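Local coordinates for variant surface glycoprotein MITat 1.13 (Trypanosoma brucei, PDB 6Z8G), which probably forms part of the dense, GPI-anchored surface coat whose succession of antigenically distinct variants lets the trypanosome evade the host immune response, at residues R40-L45 / K115-A120; K190-G195 / A254-S259; K83-L88 / I301-N306; A91-D96 / A292-K297; S209-T214 / A241-K246. One frame throughout, in Å; residues are numbered along the deposited sequence.

The contacts are strung along a rod-like molecule, in spatial order 5, 2, 1, 4, 3, with the centres of contacts 3 and 5 about 93 Å apart. Contact 1 lies near the middle, where helices 34-75 and 78-129 pack antiparallel. Helix 78-129 continues to contacts 4 and 3, whose centres are about 13 Å apart and which both join it to helix 296-304 and the approach to it. In the other direction, contacts 2 and 5, about 31 Å apart, reach the same antiparallel sheet. Along the chain, the segments of contacts 3 and 4 bracket both sheet contacts. All five touch the second subunit, consistent with a dimer built along its length.

Contact 1: residues R40-L45 / K115-A120; sequences RLLKRL and KIEEAA. With NAG (2-acetamido-2-deoxy-beta-D-glucopyranose), chain D.
Ile116 projects from helix 78-129 into three leucines of helix 34-75, the two short segments running nearly antiparallel (164°) with axes 10.0 Å apart. From the root outward, its CB already meets Leu45 CD2 at 3.8 Å. The CG2 branch, anti to the backbone N, continues toward the same leucine, 3.6 Å from Leu45 CD2 and 3.9 Å from Leu42 CD2. The other branch diverges through CG1, and the CD1 methyl at its tip rests 3.6 Å from Leu41 CG, so the two arms of the isoleucine serve different leucines. One turn on, Ala119 CB meets Leu41 CD2 at 4.1 Å. The Glu117 side chain crosses that of Leu42 at about a right angle, Glu117 OE2 lying 3.7 Å from Leu42 CD2; this carboxylate has a weak hydrogen bond to Ser114 of the second subunit. On a different side of helix 78-129, Glu118 extends to the N-acetylglucosamine, where OE2 accepts from the sugar amide N2 at 3.1 Å; OE2 is also bonded by Asn124 of the second subunit. Glu118 packs on Asn260, the glycosylated asparagine of this protein. The leucine-isoleucine core thus lies between two long antiparallel helices, with helix 260-273 touching Ile116 through Ala264 and the dimer partner lying beside Glu117 and Glu118.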
# COMPACT_ATOMS: atom_id res chain seq x y z
N ARG B 40 1.07 9.71 -15.53
CA ARG B 40 0.64 10.84 -14.72
C ARG B 40 0.02 10.37 -13.42
O ARG B 40 0.27 10.95 -12.35
CB ARG B 40 -0.35 11.70 -15.50
CG ARG B 40 -0.62 13.03 -14.81
CD ARG B 40 -1.75 13.78 -15.46
NE ARG B 40 -1.47 14.11 -16.85
CZ ARG B 40 -2.16 15.00 -17.55
NH1 ARG B 40 -3.17 15.65 -16.98
NH2 ARG B 40 -1.86 15.23 -18.83
N LEU B 41 -0.80 9.32 -13.48
CA LEU B 41 -1.44 8.80 -12.28
C LEU B 41 -0.40 8.34 -11.27
O LEU B 41 -0.52 8.63 -10.07
CB LEU B 41 -2.37 7.66 -12.65
CG LEU B 41 -3.71 7.67 -11.94
CD1 LEU B 41 -4.30 9.09 -11.90
CD2 LEU B 41 -4.64 6.73 -12.67
N LEU B 42 0.64 7.65 -11.73
CA LEU B 42 1.67 7.18 -10.81
C LEU B 42 2.51 8.33 -10.28
O LEU B 42 2.88 8.33 -9.10
CB LEU B 42 2.55 6.15 -11.52
CG LEU B 42 1.80 4.84 -11.83
CD1 LEU B 42 2.65 3.91 -12.67
CD2 LEU B 42 1.41 4.16 -10.54
N LYS B 43 2.76 9.35 -11.10
CA LYS B 43 3.50 10.51 -10.64
C LYS B 43 2.73 11.27 -9.57
O LYS B 43 3.32 11.77 -8.61
CB LYS B 43 3.81 11.46 -11.79
CG LYS B 43 5.00 11.07 -12.65
CD LYS B 43 5.16 12.03 -13.82
CE LYS B 43 6.21 11.52 -14.81
NZ LYS B 43 6.93 10.32 -14.27
N ARG B 44 1.41 11.40 -9.76
CA ARG B 44 0.57 12.03 -8.75
C ARG B 44 0.56 11.21 -7.47
O ARG B 44 0.68 11.77 -6.37
CB ARG B 44 -0.86 12.18 -9.27
CG ARG B 44 -1.03 13.16 -10.44
CD ARG B 44 -2.47 13.25 -10.86
NE ARG B 44 -3.31 13.72 -9.77
CZ ARG B 44 -4.62 13.50 -9.69
NH1 ARG B 44 -5.23 12.81 -10.65
NH2 ARG B 44 -5.30 13.97 -8.65
N LEU B 45 0.40 9.89 -7.59
CA LEU B 45 0.42 9.03 -6.41
C LEU B 45 1.72 9.21 -5.61
O LEU B 45 1.70 9.23 -4.38
CB LEU B 45 0.24 7.57 -6.82
CG LEU B 45 0.37 6.54 -5.71
CD1 LEU B 45 -0.61 6.81 -4.59
CD2 LEU B 45 0.16 5.13 -6.25
N LYS B 115 -6.13 1.61 -5.45
CA LYS B 115 -7.00 2.04 -6.54
C LYS B 115 -6.19 2.57 -7.72
O LYS B 115 -6.54 2.32 -8.88
CB LYS B 115 -8.00 3.05 -6.01
CG LYS B 115 -8.91 2.39 -4.98
CD LYS B 115 -9.84 3.37 -4.28
CE LYS B 115 -11.01 2.62 -3.61
NZ LYS B 115 -12.19 3.50 -3.30
N ILE B 116 -5.10 3.28 -7.44
CA ILE B 116 -4.27 3.77 -8.53
C ILE B 116 -3.63 2.61 -9.29
O ILE B 116 -3.63 2.59 -10.52
CB ILE B 116 -3.20 4.73 -7.98
CG1 ILE B 116 -3.88 6.02 -7.45
CG2 ILE B 116 -2.13 5.05 -9.04
CD1 ILE B 116 -3.90 7.15 -8.42
N GLU B 117 -3.12 1.61 -8.57
CA GLU B 117 -2.42 0.53 -9.25
C GLU B 117 -3.37 -0.36 -10.04
O GLU B 117 -2.99 -0.90 -11.08
CB GLU B 117 -1.62 -0.31 -8.27
CG GLU B 117 -0.48 0.42 -7.61
CD GLU B 117 0.68 0.68 -8.55
OE1 GLU B 117 0.62 0.21 -9.72
OE2 GLU B 117 1.65 1.36 -8.10
N GLU B 118 -4.61 -0.55 -9.55
CA GLU B 118 -5.59 -1.26 -10.35
C GLU B 118 -5.88 -0.49 -11.64
O GLU B 118 -5.97 -1.10 -12.72
CB GLU B 118 -6.87 -1.48 -9.55
CG GLU B 118 -7.96 -2.21 -10.34
CD GLU B 118 -9.15 -2.59 -9.47
OE1 GLU B 118 -9.06 -2.40 -8.25
OE2 GLU B 118 -10.17 -3.08 -10.00
N ALA B 119 -6.01 0.83 -11.56
CA ALA B 119 -6.21 1.64 -12.77
C ALA B 119 -5.01 1.51 -13.71
O ALA B 119 -5.19 1.28 -14.90
CB ALA B 119 -6.46 3.10 -12.42
N ALA B 120 -3.79 1.60 -13.17
CA ALA B 120 -2.59 1.43 -13.99
C ALA B 120 -2.62 0.12 -14.77
O ALA B 120 -2.32 0.09 -15.97
CB ALA B 120 -1.33 1.50 -13.12
C1 NAG D . -12.68 -1.44 -11.23
C2 NAG D . -13.21 -1.57 -9.79
C3 NAG D . -13.60 -3.02 -9.49
C4 NAG D . -14.53 -3.56 -10.57
C5 NAG D . -13.87 -3.39 -11.93
C6 NAG D . -14.72 -3.89 -13.08
C7 NAG D . -12.47 -0.21 -7.88
C8 NAG D . -11.31 0.17 -7.00
N2 NAG D . -12.22 -1.12 -8.83
O3 NAG D . -14.21 -3.09 -8.21
O4 NAG D . -14.75 -4.95 -10.35
O5 NAG D . -13.63 -2.00 -12.16
O6 NAG D . -13.97 -3.88 -14.28
O7 NAG D . -13.58 0.30 -7.74

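Contact 2: residues K190-G195 / A254-S259; sequences KLITHG and ADFLGS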
# COMPACT_ATOMS: atom_id res chain seq x y z
N LYS B 190 -10.62 8.28 -19.92
CA LYS B 190 -10.98 6.88 -20.13
C LYS B 190 -10.33 6.31 -21.39
O LYS B 190 -10.09 5.10 -21.46
CB LYS B 190 -12.50 6.72 -20.22
CG LYS B 190 -13.20 7.18 -18.97
CD LYS B 190 -14.67 6.88 -19.03
CE LYS B 190 -14.96 5.59 -18.30
NZ LYS B 190 -16.41 5.40 -18.01
N LEU B 191 -10.04 7.17 -22.37
CA LEU B 191 -9.34 6.82 -23.61
C LEU B 191 -10.21 5.98 -24.55
O LEU B 191 -10.46 6.39 -25.69
CB LEU B 191 -8.02 6.10 -23.32
CG LEU B 191 -7.04 6.91 -22.46
CD1 LEU B 191 -5.77 6.14 -22.34
CD2 LEU B 191 -6.76 8.26 -23.07
N ILE B 192 -10.68 4.82 -24.10
CA ILE B 192 -11.50 3.96 -24.94
C ILE B 192 -12.86 3.83 -24.28
O ILE B 192 -12.96 3.36 -23.14
CB ILE B 192 -10.89 2.56 -25.16
CG1 ILE B 192 -9.58 2.65 -25.94
CG2 ILE B 192 -11.88 1.68 -25.94
CD1 ILE B 192 -8.95 1.30 -26.20
N THR B 193 -13.91 4.24 -25.01
CA THR B 193 -15.28 4.02 -24.58
C THR B 193 -16.08 3.20 -25.57
O THR B 193 -17.07 2.57 -25.17
CB THR B 193 -16.00 5.35 -24.34
OG1 THR B 193 -15.91 6.17 -25.51
CG2 THR B 193 -15.37 6.09 -23.16
N HIS B 194 -15.65 3.12 -26.84
CA HIS B 194 -16.40 2.43 -27.87
C HIS B 194 -15.46 1.63 -28.78
O HIS B 194 -14.34 2.06 -29.07
CB HIS B 194 -17.21 3.43 -28.71
CG HIS B 194 -18.32 4.06 -27.94
ND1 HIS B 194 -18.11 5.09 -27.04
CD2 HIS B 194 -19.65 3.79 -27.90
CE1 HIS B 194 -19.26 5.43 -26.48
NE2 HIS B 194 -20.21 4.66 -26.98
N GLY B 195 -15.95 0.48 -29.23
CA GLY B 195 -15.32 -0.24 -30.32
C GLY B 195 -16.07 0.03 -31.62
O GLY B 195 -17.30 0.15 -31.63
N ALA B 254 -17.42 -0.17 -25.18
CA ALA B 254 -16.16 -0.80 -24.83
C ALA B 254 -15.53 -0.01 -23.69
O ALA B 254 -14.45 0.56 -23.81
CB ALA B 254 -15.21 -0.87 -26.03
N ASP B 255 -16.22 0.02 -22.55
CA ASP B 255 -15.78 0.80 -21.39
C ASP B 255 -14.87 -0.06 -20.52
O ASP B 255 -15.32 -0.66 -19.54
CB ASP B 255 -16.99 1.29 -20.61
CG ASP B 255 -16.62 2.14 -19.39
OD1 ASP B 255 -15.44 2.59 -19.28
OD2 ASP B 255 -17.52 2.33 -18.54
N PHE B 256 -13.58 -0.06 -20.83
CA PHE B 256 -12.64 -0.95 -20.14
C PHE B 256 -12.38 -0.48 -18.71
O PHE B 256 -12.33 -1.30 -17.79
CB PHE B 256 -11.32 -1.04 -20.90
CG PHE B 256 -11.40 -1.92 -22.11
CD1 PHE B 256 -11.44 -3.30 -21.96
CD2 PHE B 256 -11.48 -1.38 -23.38
CE1 PHE B 256 -11.54 -4.14 -23.09
CE2 PHE B 256 -11.57 -2.20 -24.50
CZ PHE B 256 -11.60 -3.58 -24.36
N LEU B 257 -12.20 0.82 -18.52
CA LEU B 257 -11.84 1.36 -17.22
C LEU B 257 -13.03 1.35 -16.25
O LEU B 257 -12.84 1.19 -15.04
CB LEU B 257 -11.31 2.77 -17.40
CG LEU B 257 -9.79 2.91 -17.44
CD1 LEU B 257 -9.42 4.35 -17.80
CD2 LEU B 257 -9.17 2.52 -16.09
N GLY B 258 -14.25 1.47 -16.76
CA GLY B 258 -15.36 1.68 -15.84
C GLY B 258 -15.10 2.92 -15.01
O GLY B 258 -14.69 3.96 -15.53
N SER B 259 -15.31 2.83 -13.70
CA SER B 259 -15.01 3.93 -12.79
C SER B 259 -13.60 3.86 -12.20
O SER B 259 -13.25 4.70 -11.36
CB SER B 259 -16.04 3.99 -11.66
OG SER B 259 -16.24 2.73 -11.02
O HOH W 1 -11.72 2.43 -20.85
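Thr193 and Ala254 join their backbones by one hydrogen bond, Ala254 N to Thr193 O at 2.8 Å, the donor standing 45° above the carbonyl plane, while Asp255 centres an inverse gamma turn. Next to this bond the carbonyl oxygens Ile192 O and Ala254 O, both acceptors, approach to 3.2 Å. A water bridges the segments: it donates to Ile192 O at 2.8 Å and to Lys190 O, and accepts from Leu257 N. Lys190, bent at its third torsion, brings NZ to Asp255 in a weak salt bridge, 3.2 Å from OD1. That same oxygen takes Gly258 N at 3.0 Å from above the carboxylate plane, which ties down the aspartate. Ile192 CG2 sits at the edge of the Phe256 ring, near its plane, 4.0 Å from CD2. Ala254 CB presses on the backbone at Gly195 N, and Leu257 CD1 lies 3.8 Å from Lys190 CA. Phe256 continues onto Leu126 and Leu129 of helix 78-129 and onto Ile160 of the second subunit. An Asx motif at Asp255 and a classic beta bulge of Thr193 and His194 opposite Ser229 mark the place where strand 194-203 begins and the loop after strand 247-253 leads to helix 260-273.

Contact 3: residues K83-L88 / I301-N306; sequences KILPLL and IKALLN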
# COMPACT_ATOMS: atom_id res chain seq x y z
N LYS B 83 17.43 21.34 31.85
CA LYS B 83 17.35 21.66 30.43
C LYS B 83 16.54 20.62 29.67
O LYS B 83 15.85 20.94 28.70
CB LYS B 83 18.76 21.74 29.83
CG LYS B 83 19.58 22.95 30.22
CD LYS B 83 20.90 23.00 29.44
CE LYS B 83 21.99 23.70 30.28
NZ LYS B 83 23.31 23.78 29.59
N ILE B 84 16.56 19.38 30.14
CA ILE B 84 15.90 18.29 29.45
C ILE B 84 14.40 18.31 29.71
O ILE B 84 13.61 18.06 28.80
CB ILE B 84 16.53 16.95 29.87
CG1 ILE B 84 17.96 16.86 29.34
CG2 ILE B 84 15.72 15.80 29.31
CD1 ILE B 84 18.79 15.83 30.05
N LEU B 85 13.98 18.60 30.94
CA LEU B 85 12.56 18.45 31.29
C LEU B 85 11.59 19.20 30.38
O LEU B 85 10.54 18.62 30.05
CB LEU B 85 12.35 18.86 32.75
CG LEU B 85 13.00 18.00 33.83
CD1 LEU B 85 12.50 18.44 35.18
CD2 LEU B 85 12.72 16.52 33.56
N PRO B 86 11.82 20.44 29.96
CA PRO B 86 10.86 21.06 29.03
C PRO B 86 10.86 20.41 27.67
O PRO B 86 9.82 20.37 27.01
CB PRO B 86 11.31 22.53 28.95
CG PRO B 86 12.16 22.72 30.17
CD PRO B 86 12.85 21.40 30.39
N LEU B 87 11.98 19.81 27.26
CA LEU B 87 12.01 19.10 26.00
C LEU B 87 11.19 17.83 26.10
O LEU B 87 10.60 17.39 25.11
CB LEU B 87 13.45 18.78 25.60
CG LEU B 87 14.41 19.95 25.52
CD1 LEU B 87 15.82 19.49 25.16
CD2 LEU B 87 13.89 20.94 24.50
N LEU B 88 11.11 17.26 27.30
CA LEU B 88 10.49 15.96 27.47
C LEU B 88 8.98 16.04 27.26
O LEU B 88 8.42 15.28 26.46
CB LEU B 88 10.84 15.42 28.86
CG LEU B 88 10.76 13.91 28.95
CD1 LEU B 88 11.65 13.47 30.08
CD2 LEU B 88 9.34 13.49 29.21
N ILE B 301 8.95 27.41 32.73
CA ILE B 301 8.67 28.13 33.96
C ILE B 301 8.90 27.23 35.17
O ILE B 301 9.54 27.63 36.15
CB ILE B 301 7.24 28.69 33.94
CG1 ILE B 301 7.07 29.64 32.76
CG2 ILE B 301 6.93 29.37 35.27
CD1 ILE B 301 5.65 30.14 32.62
N LYS B 302 8.38 26.00 35.12
CA LYS B 302 8.46 25.09 36.26
C LYS B 302 9.90 24.65 36.54
O LYS B 302 10.32 24.62 37.70
CB LYS B 302 7.60 23.85 36.02
CG LYS B 302 6.11 24.11 35.99
CD LYS B 302 5.32 22.92 35.45
CE LYS B 302 5.01 21.88 36.53
NZ LYS B 302 4.01 22.33 37.54
N ALA B 303 10.66 24.32 35.50
CA ALA B 303 11.97 23.70 35.64
C ALA B 303 13.14 24.68 35.56
O ALA B 303 14.20 24.41 36.14
CB ALA B 303 12.15 22.61 34.59
N LEU B 304 13.00 25.79 34.82
CA LEU B 304 14.11 26.71 34.61
C LEU B 304 13.97 28.05 35.31
O LEU B 304 14.97 28.76 35.43
CB LEU B 304 14.31 26.96 33.11
CG LEU B 304 14.74 25.74 32.31
CD1 LEU B 304 14.78 26.08 30.82
CD2 LEU B 304 16.09 25.27 32.82
N LEU B 305 12.77 28.42 35.77
CA LEU B 305 12.55 29.68 36.46
C LEU B 305 12.20 29.51 37.94
O LEU B 305 11.65 30.44 38.55
CB LEU B 305 11.45 30.47 35.75
CG LEU B 305 11.85 31.01 34.37
CD1 LEU B 305 10.75 31.88 33.77
CD2 LEU B 305 13.18 31.76 34.46
N ASN B 306 12.47 28.34 38.52
CA ASN B 306 12.32 28.12 39.97
C ASN B 306 10.89 28.39 40.45
O ASN B 306 10.68 28.96 41.52
CB ASN B 306 13.33 28.95 40.78
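Pro86 brings the one ring that touches across this contact, meeting Ala303 and Leu304 with its CG corner. Leu304 CD1 lies close to the mean plane of the pyrrolidine ring, beyond its edge, 4.3 Å from CG. The Ala303 methyl stands well out of that plane on one side, its CB 4.4 Å from Pro86 CG, and Phe296 packs from the other side of the plane. Leu85 meets Ala303 CB with its CB and with its CD1 methyl, both at about 4.2 Å, so the small alanine methyl touches two consecutive residues of helix 78-129. The Leu85 side chain also packs on Leu380 of the second subunit. Leu304 spreads its two methyls along the helix: CD1 goes to the proline, and CD2 reaches back to within 4.3 Å of Lys83 N. Pro86 lacks an amide hydrogen, and the helix is kinked where its N makes no bond to the preceding turn. Tyr329 of helix 318-329 also packs on the proline and bonds to Lys83 O. Nearby, Arg82 bonds to Ala303 O, late in helix 296-304, where a positive charge would probably be favourable. Between the two segments themselves no hydrogen bond forms and the approaches are 4.2 Å or longer, over only 172 Å² of buried surface. The contact is apolar and little directional, so close fit and exclusion of water probably account for most of it, while polar links come from neighbours such as Arg82 and Tyr329.

Contact 4: residues A91-D96 / A292-K297; sequences AADILD and ANPKFK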
# COMPACT_ATOMS: atom_id res chain seq x y z
N ALA B 91 8.17 16.83 23.77
CA ALA B 91 8.51 15.73 22.88
C ALA B 91 7.44 14.67 22.91
O ALA B 91 7.11 14.08 21.88
CB ALA B 91 9.85 15.11 23.28
N ALA B 92 6.87 14.43 24.09
CA ALA B 92 5.81 13.43 24.18
C ALA B 92 4.60 13.87 23.38
O ALA B 92 3.95 13.05 22.71
CB ALA B 92 5.43 13.21 25.64
N ASP B 93 4.29 15.16 23.42
CA ASP B 93 3.16 15.68 22.65
C ASP B 93 3.42 15.62 21.14
O ASP B 93 2.54 15.23 20.36
CB ASP B 93 2.87 17.10 23.13
CG ASP B 93 1.47 17.55 22.77
OD1 ASP B 93 0.50 16.83 23.13
OD2 ASP B 93 1.34 18.60 22.10
N ILE B 94 4.61 16.03 20.70
CA ILE B 94 4.97 15.97 19.29
C ILE B 94 4.92 14.54 18.78
O ILE B 94 4.40 14.26 17.68
CB ILE B 94 6.35 16.59 19.06
CG1 ILE B 94 6.29 18.11 19.25
CG2 ILE B 94 6.83 16.26 17.65
CD1 ILE B 94 7.63 18.75 19.48
N LEU B 95 5.47 13.61 19.55
CA LEU B 95 5.50 12.21 19.12
C LEU B 95 4.09 11.65 19.01
O LEU B 95 3.76 10.97 18.03
CB LEU B 95 6.33 11.40 20.09
CG LEU B 95 6.49 9.92 19.75
CD1 LEU B 95 7.02 9.79 18.34
CD2 LEU B 95 7.44 9.29 20.79
N ASP B 96 3.24 11.94 20.00
CA ASP B 96 1.85 11.48 19.97
C ASP B 96 1.10 12.00 18.75
O ASP B 96 0.40 11.24 18.05
CB ASP B 96 1.14 11.91 21.25
CG ASP B 96 -0.27 11.36 21.33
OD1 ASP B 96 -0.41 10.14 21.50
OD2 ASP B 96 -1.24 12.15 21.18
N ALA B 292 7.04 25.81 19.66
CA ALA B 292 5.63 26.00 19.34
C ALA B 292 4.72 24.99 20.04
O ALA B 292 3.49 25.07 19.89
CB ALA B 292 5.42 25.92 17.82
N ASN B 293 5.29 24.04 20.74
CA ASN B 293 4.41 23.06 21.35
C ASN B 293 3.82 23.63 22.63
O ASN B 293 4.56 24.18 23.46
CB ASN B 293 5.13 21.75 21.65
CG ASN B 293 4.18 20.69 22.18
OD1 ASN B 293 3.92 20.62 23.38
ND2 ASN B 293 3.61 19.90 21.28
N PRO B 294 2.51 23.52 22.82
CA PRO B 294 1.87 24.09 24.02
C PRO B 294 2.44 23.63 25.35
O PRO B 294 2.26 24.34 26.34
CB PRO B 294 0.41 23.64 23.87
CG PRO B 294 0.24 23.29 22.38
CD PRO B 294 1.57 22.78 21.95
N LYS B 295 3.06 22.44 25.45
CA LYS B 295 3.60 21.99 26.74
C LYS B 295 4.88 22.71 27.15
O LYS B 295 5.20 22.76 28.34
CB LYS B 295 3.87 20.47 26.72
CG LYS B 295 2.64 19.58 26.43
CD LYS B 295 1.65 19.50 27.62
CE LYS B 295 0.46 18.57 27.28
NZ LYS B 295 -0.24 18.03 28.48
N PHE B 296 5.60 23.27 26.18
CA PHE B 296 6.97 23.72 26.40
C PHE B 296 7.08 24.88 27.39
O PHE B 296 7.83 24.79 28.36
CB PHE B 296 7.58 24.11 25.06
CG PHE B 296 9.00 24.54 25.13
CD1 PHE B 296 10.00 23.64 25.44
CD2 PHE B 296 9.35 25.84 24.83
CE1 PHE B 296 11.32 24.04 25.49
CE2 PHE B 296 10.67 26.25 24.87
CZ PHE B 296 11.66 25.36 25.19
N LYS B 297 6.35 25.97 27.15
CA LYS B 297 6.54 27.18 27.95
C LYS B 297 6.34 26.92 29.44
O LYS B 297 7.14 27.37 30.27
CB LYS B 297 5.62 28.30 27.47
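Asp93 and Asn293 each leave the backbone with CG opposite the main-chain N (chi1 -160° and -175°), which carries the carboxylate and the amide across the gap between helix 78-129 and the entry to helix 296-304. Asn293 forms an Asx turn ahead of that helix: its OD1 takes Lys295 N at 2.9 Å, a capping bond, and its main-chain O accepts from Phe296 N at 3.1 Å. With OD1 committed to its own chain, the amide offers ND2 to Asp93 OD2, a short hydrogen bond of 2.7 Å. It arrives on the anti lone pair, and the carboxylate and amide planes are turned 73° apart, so the groups meet steeply twisted. The two bonds together fix which way round the amide lies and link the lead-in to helix 296-304 to the flank of helix 78-129. Beside them, Lys295 CG rests 4.1 Å from Asp93 CB. The lysine, bent at its second torsion, leaves NZ 5.5 Å from Asp93 OD1, too far for contact, and has a long, weak ion pair with Asp373 of the second subunit. Pro369 of that subunit packs on Asp93. Out of the amide plane, on one side of it, Ile94 CG1 comes within 3.8 Å of Asn293 ND2.

Contact 5: residues S209-T214 / A241-K246; sequences SSCHTT and AATNNK
The hydroxyls of Ser210 and Thr243 each accept a backbone N-H from across the contact, in two nearly straight hydrogen bonds. Thr243 N donates to Ser210 OG at 2.9 Å (167°), and Cys211 N donates to Thr243 OG1 at 2.7 Å (171°). Neither hydroxyl stops there. Thr243 OG1 also bonds to the backbone oxygen of Cys201, which can only accept, so the threonine spends its proton there and takes the Cys211 amide with its oxygen. Its chi1 of 70° sets OG1 between the main-chain N and carbonyl carbon, where both partners can be served. Ser210 OG lies 2.7 Å from His212 ND1 in a second hydrogen bond, in which either may donate. Ser210 O, meanwhile, accepts from Thr214 N at 3.0 Å. The site closes the far end of the sheet: the short, weakly bonded strand 209-210 pairs antiparallel with strand 194-203, the two stapled by the Cys201-Cys211 disulfide, while residues 242-245 make a type I beta turn leading into strand 247-253. The closing bond of that turn, Asn245 N to Ala242 O, is weak at 3.4 Å. The imidazole held by Ser210 is layered between apolar groups. Ala241 CA sits over the centre of one face in a CH-pi contact, 3.9 Å from the centroid of the His212 ring. Thr213 CG2 occupies the opposite face nearer the rim, and Ser210 CB is at the edge, in plane. Asn244 OD1 touches Ser210 CB at 3.5 Å. Cys211 makes backbone hydrogen bonds to the second subunit, whose Leu147 packs on Cys211 and Thr243.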
# COMPACT_ATOMS: atom_id res chain seq x y z
N SER B 209 -14.67 0.99 -57.32
CA SER B 209 -16.10 1.28 -57.28
C SER B 209 -16.72 0.93 -55.93
O SER B 209 -16.28 -0.00 -55.25
CB SER B 209 -16.85 0.52 -58.39
OG SER B 209 -16.26 0.76 -59.65
N SER B 210 -17.79 1.64 -55.59
CA SER B 210 -18.52 1.35 -54.38
C SER B 210 -19.42 0.14 -54.60
O SER B 210 -19.96 -0.08 -55.69
CB SER B 210 -19.34 2.57 -54.00
OG SER B 210 -20.19 2.28 -52.92
N CYS B 211 -19.62 -0.64 -53.54
CA CYS B 211 -20.43 -1.86 -53.61
C CYS B 211 -21.92 -1.59 -53.47
O CYS B 211 -22.70 -2.53 -53.54
CB CYS B 211 -20.03 -2.88 -52.54
SG CYS B 211 -18.38 -3.56 -52.80
N HIS B 212 -22.32 -0.34 -53.25
CA HIS B 212 -23.75 -0.08 -53.20
C HIS B 212 -24.35 0.01 -54.60
O HIS B 212 -25.56 -0.14 -54.74
CB HIS B 212 -24.04 1.18 -52.40
CG HIS B 212 -23.90 2.46 -53.18
ND1 HIS B 212 -22.70 2.91 -53.67
CD2 HIS B 212 -24.81 3.40 -53.51
CE1 HIS B 212 -22.87 4.07 -54.28
NE2 HIS B 212 -24.15 4.39 -54.20
N THR B 213 -23.53 0.24 -55.63
CA THR B 213 -23.98 0.23 -57.01
C THR B 213 -23.29 -0.81 -57.88
O THR B 213 -23.91 -1.32 -58.81
CB THR B 213 -23.80 1.62 -57.64
OG1 THR B 213 -22.46 2.08 -57.45
CG2 THR B 213 -24.79 2.63 -57.05
N THR B 214 -22.02 -1.13 -57.62
CA THR B 214 -21.30 -2.20 -58.33
C THR B 214 -21.25 -3.40 -57.41
O THR B 214 -20.40 -3.47 -56.51
CB THR B 214 -19.89 -1.76 -58.69
OG1 THR B 214 -19.93 -0.62 -59.56
CG2 THR B 214 -19.14 -2.90 -59.36
N ALA B 241 -23.13 5.38 -49.55
CA ALA B 241 -22.99 5.97 -50.88
C ALA B 241 -21.56 5.87 -51.44
O ALA B 241 -21.31 6.36 -52.55
CB ALA B 241 -23.42 7.44 -50.87
N ALA B 242 -20.63 5.28 -50.69
CA ALA B 242 -19.25 5.14 -51.12
C ALA B 242 -18.54 4.11 -50.25
O ALA B 242 -17.74 4.48 -49.39
CB ALA B 242 -18.53 6.49 -51.05
N THR B 243 -18.84 2.83 -50.47
CA THR B 243 -18.32 1.79 -49.59
C THR B 243 -16.83 1.57 -49.74
O THR B 243 -16.23 0.88 -48.91
CB THR B 243 -19.02 0.45 -49.80
OG1 THR B 243 -18.66 -0.12 -51.07
CG2 THR B 243 -20.53 0.60 -49.70
N ASN B 244 -16.23 2.09 -50.80
CA ASN B 244 -14.80 1.91 -51.04
C ASN B 244 -13.94 2.83 -50.21
O ASN B 244 -12.74 2.93 -50.48
CB ASN B 244 -14.49 2.11 -52.53
CG ASN B 244 -15.07 3.40 -53.07
OD1 ASN B 244 -16.25 3.69 -52.87
ND2 ASN B 244 -14.24 4.20 -53.72
N ASN B 245 -14.51 3.53 -49.23
CA ASN B 245 -13.74 4.29 -48.25
C ASN B 245 -13.96 3.68 -46.86
O ASN B 245 -15.10 3.39 -46.48
CB ASN B 245 -14.15 5.76 -48.24
CG ASN B 245 -14.29 6.33 -49.64
OD1 ASN B 245 -15.34 6.19 -50.27
ND2 ASN B 245 -13.25 7.00 -50.11
N LYS B 246 -12.87 3.47 -46.13
CA LYS B 246 -12.95 2.90 -44.79
C LYS B 246 -13.70 3.86 -43.89
O LYS B 246 -13.36 5.05 -43.83
CB LYS B 246 -11.56 2.63 -44.24
CG LYS B 246 -11.56 1.81 -42.95
CD LYS B 246 -10.14 1.40 -42.50
CE LYS B 246 -9.29 2.61 -42.13
NZ LYS B 246 -7.96 2.22 -41.56